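Local atomic coordinates of glycosyl hydrolase, family 8 (Clostridium perfringens, PDB entry 3REN), a protein that probably hydrolyses alpha-glucosidic bonds as an alpha-amylase built on the (alpha/alpha)6-barrel of glycoside hydrolase family 8. Residues 70-81 and 121-132. Residues are numbered along the deposited sequence; the frame is centred on the assembly and turned at random.
Sequences LYSVNANNKELF and KALLLANNRWNS. With EDO (1,2-ethanediol), chain F.
Trp130, in the last turn of helix 113-130, reaches into the hairpin between helices 62-74 and 78-89 and is gripped there on several sides. Its NE1 donates to Asn76 OD1 at 2.7 Å, nearly in the indole plane and close to the amide's C=O axis. Lys78 lies along one face, CG 3.9 Å from the centroid of the six-membered ring; CG is anti to the backbone N and the chain runs straight as far as CE, laying CB and CG on the indole, and a bend at the last torsion turns NZ to its salt bridge with Asp82. Val73 CG2 lies over the opposite face. The far rim of the indole points at Phe81 in an offset edge-to-face pair, planes 73° apart. Ala126 CB also rests on the Phe81 ring, CB to CZ 3.6 Å; a methyl is small enough to leave the phenyl room among Ala122, Leu123, Ala126 and Trp130. Beta-branched Val73 fills the neighbouring hole, its CG2 3.8 Å from Ala126 CA, and farther up Leu70 CD2 meets Ala122 CB at 3.8 Å.

At the solvent-facing end Arg129, bent at chi2 and chi3, folds back so that NE and NH2 both donate weak hydrogen bonds to Val73 O, while the Asn76 amide stacks on its guanidinium with planes 19° apart. The turn itself fixes these partners: Asn76, at positive phi, ends helix 62-74 in a Schellman motif, and Asn77 caps the next helix through OD1 to Leu80 N (3.1 Å). Behind the contact, Tyr135 of helix 133-150 adds a further edge-to-face ring to Phe81. Segments 70-74 and 121-130 run nearly parallel (17°), with Val73 and, from helix 78-89, Phe81 as knobs in holes of helix 113-130; this packing joins successive helical hairpins of the protein's (alpha/alpha)6-barrel.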
ATOM      1  N   LEU A  70       1.379  -1.163  -9.854  1.00  9.88           N
ATOM      2  CA  LEU A  70       2.384  -2.094  -9.329  1.00 10.84           C
ATOM      3  C   LEU A  70       2.121  -3.552  -9.720  1.00 11.31           C
ATOM      4  O   LEU A  70       3.058  -4.301 -10.114  1.00 10.27           O
ATOM      5  CB  LEU A  70       2.510  -1.993  -7.819  1.00 10.98           C
ATOM      6  CG  LEU A  70       3.166  -0.720  -7.300  1.00 12.57           C
ATOM      7  CD1 LEU A  70       3.034  -0.701  -5.757  1.00 14.98           C
ATOM      8  CD2 LEU A  70       4.653  -0.789  -7.681  1.00 15.38           C
ATOM      9  N   TYR A  71       0.855  -3.957  -9.580  1.00 10.87           N
ATOM     10  CA  TYR A  71       0.435  -5.271 -10.016  1.00 11.57           C
ATOM     11  C   TYR A  71       0.749  -5.503 -11.499  1.00 11.73           C
ATOM     12  O   TYR A  71       1.241  -6.573 -11.874  1.00 11.18           O
ATOM     13  CB  TYR A  71      -1.077  -5.428  -9.817  1.00 11.15           C
ATOM     14  CG  TYR A  71      -1.626  -6.706 -10.409  1.00 12.82           C
ATOM     15  CD1 TYR A  71      -1.482  -7.916  -9.736  1.00 12.54           C
ATOM     16  CD2 TYR A  71      -2.239  -6.705 -11.641  1.00 10.88           C
ATOM     17  CE1 TYR A  71      -1.969  -9.102 -10.282  1.00 14.91           C
ATOM     18  CE2 TYR A  71      -2.734  -7.872 -12.202  1.00 13.51           C
ATOM     19  CZ  TYR A  71      -2.590  -9.066 -11.518  1.00 15.94           C
ATOM     20  OH  TYR A  71      -3.108 -10.232 -12.032  1.00 17.03           O
ATOM     21  N   SER A  72       0.399  -4.533 -12.346  1.00 11.74           N
ATOM     22  CA  SER A  72       0.643  -4.641 -13.816  1.00 12.90           C
ATOM     23  C   SER A  72       2.105  -4.845 -14.181  1.00 12.57           C
ATOM     24  O   SER A  72       2.405  -5.682 -15.023  1.00 13.23           O
ATOM     25  CB  SER A  72       0.150  -3.397 -14.539  1.00 12.02           C
ATOM     26  OG  SER A  72      -1.234  -3.291 -14.359  1.00 16.14           O
ATOM     27  N   VAL A  73       3.022  -4.108 -13.585  1.00 12.36           N
ATOM     28  CA  VAL A  73       4.431  -4.275 -13.860  1.00 13.79           C
ATOM     29  C   VAL A  73       4.952  -5.620 -13.367  1.00 14.63           C
ATOM     30  O   VAL A  73       5.682  -6.257 -14.025  1.00 15.14           O
ATOM     31  CB  VAL A  73       5.331  -3.053 -13.487  1.00 13.99           C
ATOM     32  CG1 VAL A  73       5.332  -2.797 -12.066  1.00 12.56           C
ATOM     33  CG2 VAL A  73       6.709  -3.192 -14.075  1.00 13.44           C
ATOM     34  N   ASN A  74       4.501  -6.034 -12.209  1.00 15.36           N
ATOM     35  CA  ASN A  74       4.820  -7.376 -11.710  1.00 15.90           C
ATOM     36  C   ASN A  74       4.261  -8.452 -12.629  1.00 16.12           C
ATOM     37  O   ASN A  74       4.864  -9.518 -12.774  1.00 16.70           O
ATOM     38  CB  ASN A  74       4.247  -7.575 -10.300  1.00 15.72           C
ATOM     39  CG  ASN A  74       4.961  -6.736  -9.275  1.00 19.35           C
ATOM     40  OD1 ASN A  74       6.037  -6.231  -9.552  1.00 17.71           O
ATOM     41  ND2 ASN A  74       4.373  -6.575  -8.088  1.00 19.63           N
ATOM     42  N   ALA A  75       3.103  -8.186 -13.226  1.00 15.68           N
ATOM     43  CA  ALA A  75       2.496  -9.172 -14.111  1.00 16.27           C
ATOM     44  C   ALA A  75       3.071  -9.105 -15.520  1.00 15.87           C
ATOM     45  O   ALA A  75       2.683  -9.909 -16.362  1.00 15.95           O
ATOM     46  CB  ALA A  75       0.961  -9.035 -14.149  1.00 15.71           C
ATOM     47  N   ASN A  76       4.000  -8.170 -15.775  1.00 15.77           N
ATOM     48  CA  ASN A  76       4.529  -7.932 -17.114  1.00 16.74           C
ATOM     49  C   ASN A  76       3.386  -7.699 -18.096  1.00 16.62           C
ATOM     50  O   ASN A  76       3.314  -8.314 -19.161  1.00 17.25           O
ATOM     51  CB  ASN A  76       5.448  -9.096 -17.592  1.00 16.37           C
ATOM     52  CG  ASN A  76       6.409  -8.670 -18.713  1.00 19.38           C
ATOM     53  OD1 ASN A  76       6.311  -7.565 -19.248  1.00 20.56           O
ATOM     54  ND2 ASN A  76       7.343  -9.551 -19.061  1.00 18.83           N
ATOM     55  N   ASN A  77       2.465  -6.833 -17.711  1.00 16.29           N
ATOM     56  CA  ASN A  77       1.318  -6.508 -18.535  1.00 15.58           C
ATOM     57  C   ASN A  77       1.306  -5.005 -18.880  1.00 15.65           C
ATOM     58  O   ASN A  77       0.706  -4.165 -18.175  1.00 13.85           O
ATOM     59  CB  ASN A  77       0.015  -6.961 -17.858  1.00 15.79           C
ATOM     60  CG  ASN A  77      -1.193  -6.854 -18.783  1.00 16.78           C
ATOM     61  OD1 ASN A  77      -1.220  -6.064 -19.735  1.00 17.68           O
ATOM     62  ND2 ASN A  77      -2.202  -7.650 -18.506  1.00 15.94           N
ATOM     63  N   LYS A  78       1.975  -4.689 -19.984  1.00 16.03           N
ATOM     64  CA  LYS A  78       2.281  -3.323 -20.351  1.00 16.16           C
ATOM     65  C   LYS A  78       1.003  -2.616 -20.731  1.00 16.46           C
ATOM     66  O   LYS A  78       0.754  -1.485 -20.328  1.00 14.62           O
ATOM     67  CB  LYS A  78       3.341  -3.263 -21.482  1.00 15.95           C
ATOM     68  CG  LYS A  78       3.898  -1.836 -21.642  1.00 17.92           C
ATOM     69  CD  LYS A  78       4.870  -1.633 -22.813  1.00 19.80           C
ATOM     70  CE  LYS A  78       5.437  -0.196 -22.776  1.00 18.63           C
ATOM     71  NZ  LYS A  78       4.375   0.840 -23.129  1.00 18.33           N
ATOM     72  N   GLU A  79       0.153  -3.302 -21.477  1.00 17.48           N
ATOM     73  CA  GLU A  79      -1.180  -2.756 -21.797  1.00 18.32           C
ATOM     74  C   GLU A  79      -2.047  -2.309 -20.594  1.00 17.87           C
ATOM     75  O   GLU A  79      -2.627  -1.232 -20.610  1.00 17.86           O
ATOM     76  CB  GLU A  79      -1.955  -3.775 -22.605  1.00 19.08           C
ATOM     77  CG  GLU A  79      -3.130  -3.213 -23.314  1.00 25.99           C
ATOM     78  CD  GLU A  79      -3.728  -4.210 -24.310  1.00 35.45           C
ATOM     79  OE1 GLU A  79      -4.905  -4.606 -24.094  1.00 37.01           O
ATOM     80  OE2 GLU A  79      -3.013  -4.596 -25.283  1.00 35.57           O
ATOM     81  N   LEU A  80      -2.150  -3.161 -19.578  1.00 16.55           N
ATOM     82  CA  LEU A  80      -2.914  -2.851 -18.417  1.00 15.89           C
ATOM     83  C   LEU A  80      -2.228  -1.724 -17.658  1.00 14.94           C
ATOM     84  O   LEU A  80      -2.907  -0.822 -17.140  1.00 14.01           O
ATOM     85  CB  LEU A  80      -3.070  -4.116 -17.560  1.00 15.28           C
ATOM     86  CG  LEU A  80      -3.691  -4.063 -16.173  1.00 17.03           C
ATOM     87  CD1 LEU A  80      -5.138  -3.601 -16.281  1.00 12.29           C
ATOM     88  CD2 LEU A  80      -3.574  -5.445 -15.512  1.00 14.88           C
ATOM     89  N   PHE A  81      -0.891  -1.770 -17.596  1.00 14.45           N
ATOM     90  CA  PHE A  81      -0.144  -0.723 -16.932  1.00 14.64           C
ATOM     91  C   PHE A  81      -0.492   0.632 -17.525  1.00 14.68           C
ATOM     92  O   PHE A  81      -0.892   1.572 -16.784  1.00 14.61           O
ATOM     93  CB  PHE A  81       1.372  -0.973 -16.972  1.00 13.85           C
ATOM     94  CG  PHE A  81       2.180   0.055 -16.197  1.00 15.75           C
ATOM     95  CD1 PHE A  81       2.670  -0.238 -14.912  1.00 15.59           C
ATOM     96  CD2 PHE A  81       2.474   1.315 -16.754  1.00 14.98           C
ATOM     97  CE1 PHE A  81       3.415   0.707 -14.173  1.00 13.49           C
ATOM     98  CE2 PHE A  81       3.218   2.280 -16.013  1.00 11.90           C
ATOM     99  CZ  PHE A  81       3.687   1.972 -14.728  1.00 14.00           C
ATOM    100  N   LYS A 121       7.352   4.646  -7.789  1.00 12.09           N
ATOM    101  CA  LYS A 121       7.928   3.308  -7.741  1.00 11.68           C
ATOM    102  C   LYS A 121       7.443   2.471  -8.923  1.00 11.42           C
ATOM    103  O   LYS A 121       8.258   1.862  -9.606  1.00 13.48           O
ATOM    104  CB  LYS A 121       7.558   2.594  -6.430  1.00 13.43           C
ATOM    105  CG  LYS A 121       8.222   1.202  -6.268  1.00 14.54           C
ATOM    106  CD  LYS A 121       7.649   0.499  -5.008  1.00 23.03           C
ATOM    107  CE  LYS A 121       8.567  -0.645  -4.564  1.00 29.30           C
ATOM    108  NZ  LYS A 121       7.977  -1.569  -3.489  1.00 33.44           N
ATOM    109  N   ALA A 122       6.137   2.461  -9.197  1.00 10.69           N
ATOM    110  CA  ALA A 122       5.590   1.722 -10.351  1.00 10.40           C
ATOM    111  C   ALA A 122       6.193   2.199 -11.674  1.00 10.53           C
ATOM    112  O   ALA A 122       6.509   1.393 -12.555  1.00 11.35           O
ATOM    113  CB  ALA A 122       4.080   1.860 -10.403  1.00  9.45           C
ATOM    114  N   LEU A 123       6.359   3.504 -11.803  1.00 10.71           N
ATOM    115  CA  LEU A 123       6.974   4.106 -13.006  1.00 11.61           C
ATOM    116  C   LEU A 123       8.451   3.741 -13.178  1.00 12.44           C
ATOM    117  O   LEU A 123       8.888   3.390 -14.288  1.00 13.17           O
ATOM    118  CB  LEU A 123       6.763   5.618 -13.020  1.00 10.81           C
ATOM    119  CG  LEU A 123       5.333   6.073 -13.333  1.00 12.80           C
ATOM    120  CD1 LEU A 123       5.193   7.548 -12.993  1.00 14.16           C
ATOM    121  CD2 LEU A 123       4.985   5.820 -14.812  1.00 14.55           C
ATOM    122  N   LEU A 124       9.233   3.810 -12.100  1.00 13.36           N
ATOM    123  CA  LEU A 124      10.644   3.427 -12.170  1.00 13.90           C
ATOM    124  C   LEU A 124      10.797   1.926 -12.431  1.00 15.33           C
ATOM    125  O   LEU A 124      11.626   1.521 -13.242  1.00 16.01           O
ATOM    126  CB  LEU A 124      11.415   3.879 -10.935  1.00 13.20           C
ATOM    127  CG  LEU A 124      11.458   5.405 -10.755  1.00 15.20           C
ATOM    128  CD1 LEU A 124      12.177   5.822  -9.439  1.00 17.37           C
ATOM    129  CD2 LEU A 124      12.105   6.070 -11.985  1.00 14.52           C
ATOM    130  N   LEU A 125      10.002   1.094 -11.761  1.00 16.09           N
ATOM    131  CA  LEU A 125       9.963  -0.330 -12.119  1.00 16.97           C
ATOM    132  C   LEU A 125       9.596  -0.550 -13.599  1.00 16.36           C
ATOM    133  O   LEU A 125      10.169  -1.401 -14.263  1.00 17.00           O
ATOM    134  CB  LEU A 125       8.977  -1.108 -11.196  1.00 17.48           C
ATOM    135  CG  LEU A 125       9.361  -1.119  -9.703  1.00 18.37           C
ATOM    136  CD1 LEU A 125       8.338  -1.847  -8.867  1.00 19.53           C
ATOM    137  CD2 LEU A 125      10.824  -1.656  -9.435  1.00 21.93           C
ATOM    138  N   ALA A 126       8.643   0.212 -14.103  1.00 16.42           N
ATOM    139  CA  ALA A 126       8.187   0.050 -15.476  1.00 17.03           C
ATOM    140  C   ALA A 126       9.312   0.394 -16.461  1.00 18.05           C
ATOM    141  O   ALA A 126       9.532  -0.312 -17.463  1.00 16.42           O
ATOM    142  CB  ALA A 126       6.954   0.910 -15.736  1.00 16.59           C
ATOM    143  N   ASN A 127      10.041   1.465 -16.151  1.00 18.53           N
ATOM    144  CA  ASN A 127      11.194   1.848 -16.969  1.00 20.07           C
ATOM    145  C   ASN A 127      12.236   0.729 -16.990  1.00 21.04           C
ATOM    146  O   ASN A 127      12.767   0.422 -18.040  1.00 21.15           O
ATOM    147  CB  ASN A 127      11.842   3.131 -16.456  1.00 19.58           C
ATOM    148  CG  ASN A 127      13.201   3.388 -17.096  1.00 20.98           C
ATOM    149  OD1 ASN A 127      13.177   3.659 -18.395  1.00 21.52           O
ATOM    150  ND2 ASN A 127      14.263   3.348 -16.425  1.00 18.11           N
ATOM    151  N   ASN A 128      12.524   0.138 -15.831  1.00 21.85           N
ATOM    152  CA  ASN A 128      13.522  -0.952 -15.752  1.00 23.80           C
ATOM    153  C   ASN A 128      13.105  -2.199 -16.526  1.00 24.15           C
ATOM    154  O   ASN A 128      13.909  -2.810 -17.254  1.00 25.55           O
ATOM    155  CB  ASN A 128      13.832  -1.308 -14.307  1.00 23.33           C
ATOM    156  CG  ASN A 128      14.512  -0.164 -13.570  1.00 27.46           C
ATOM    157  OD1 ASN A 128      14.945   0.813 -14.189  1.00 28.80           O
ATOM    158  ND2 ASN A 128      14.581  -0.259 -12.245  1.00 28.26           N
ATOM    159  N   ARG A 129      11.830  -2.537 -16.394  1.00 23.31           N
ATOM    160  CA  ARG A 129      11.247  -3.700 -17.023  1.00 23.44           C
ATOM    161  C   ARG A 129      11.092  -3.579 -18.547  1.00 23.50           C
ATOM    162  O   ARG A 129      11.489  -4.482 -19.283  1.00 22.38           O
ATOM    163  CB  ARG A 129       9.907  -3.974 -16.328  1.00 23.80           C
ATOM    164  CG  ARG A 129       8.825  -4.609 -17.127  1.00 25.10           C
ATOM    165  CD  ARG A 129       8.768  -6.072 -16.985  1.00 22.05           C
ATOM    166  NE  ARG A 129       8.223  -6.563 -15.706  1.00 20.72           N
ATOM    167  CZ  ARG A 129       8.438  -7.820 -15.328  1.00 22.09           C
ATOM    168  NH1 ARG A 129       9.146  -8.605 -16.136  1.00 18.28           N
ATOM    169  NH2 ARG A 129       7.976  -8.310 -14.191  1.00 22.92           N
ATOM    170  N   TRP A 130      10.492  -2.482 -19.011  1.00 22.70           N
ATOM    171  CA  TRP A 130      10.186  -2.322 -20.420  1.00 22.64           C
ATOM    172  C   TRP A 130      11.145  -1.376 -21.178  1.00 23.31           C
ATOM    173  O   TRP A 130      10.951  -1.138 -22.343  1.00 23.39           O
ATOM    174  CB  TRP A 130       8.716  -1.938 -20.636  1.00 21.61           C
ATOM    175  CG  TRP A 130       7.739  -2.949 -20.078  1.00 21.68           C
ATOM    176  CD1 TRP A 130       7.675  -4.291 -20.391  1.00 20.62           C
ATOM    177  CD2 TRP A 130       6.677  -2.708 -19.140  1.00 20.44           C
ATOM    178  NE1 TRP A 130       6.635  -4.887 -19.706  1.00 22.74           N
ATOM    179  CE2 TRP A 130       6.014  -3.953 -18.924  1.00 21.43           C
ATOM    180  CE3 TRP A 130       6.209  -1.572 -18.467  1.00 17.86           C
ATOM    181  CZ2 TRP A 130       4.931  -4.092 -18.047  1.00 19.98           C
ATOM    182  CZ3 TRP A 130       5.114  -1.711 -17.596  1.00 20.60           C
ATOM    183  CH2 TRP A 130       4.488  -2.970 -17.401  1.00 20.81           C
ATOM    184  N   ASN A 131      12.183  -0.864 -20.533  1.00 25.25           N
ATOM    185  CA  ASN A 131      13.139   0.037 -21.220  1.00 27.53           C
ATOM    186  C   ASN A 131      12.436   1.212 -21.878  1.00 27.50           C
ATOM    187  O   ASN A 131      12.603   1.438 -23.076  1.00 28.83           O
ATOM    188  CB  ASN A 131      13.952  -0.738 -22.295  1.00 28.75           C
ATOM    189  CG  ASN A 131      15.143   0.066 -22.818  1.00 33.44           C
ATOM    190  OD1 ASN A 131      15.553   1.050 -22.194  1.00 39.26           O
ATOM    191  ND2 ASN A 131      15.705  -0.349 -23.965  1.00 36.88           N
ATOM    192  N   SER A 132      11.631   1.946 -21.103  1.00 26.76           N
ATOM    193  CA  SER A 132      10.839   3.048 -21.612  1.00 26.05           C
ATOM    194  C   SER A 132      11.115   4.301 -20.804  1.00 24.59           C
ATOM    195  O   SER A 132      10.518   4.480 -19.738  1.00 23.42           O
ATOM    196  CB  SER A 132       9.348   2.749 -21.513  1.00 26.83           C
ATOM    197  OG  SER A 132       8.918   1.985 -22.619  1.00 32.57           O
TER
HETATM  198  C1  EDO F 373      -3.078  -9.610 -15.347  1.00 37.66           C
HETATM  199  O1  EDO F 373      -2.082  -9.775 -16.380  1.00 34.15           O
HETATM  200  C2  EDO F 373      -4.536  -9.749 -15.823  1.00 35.59           C
HETATM  201  O2  EDO F 373      -4.872 -11.113 -16.130  1.00 35.96           O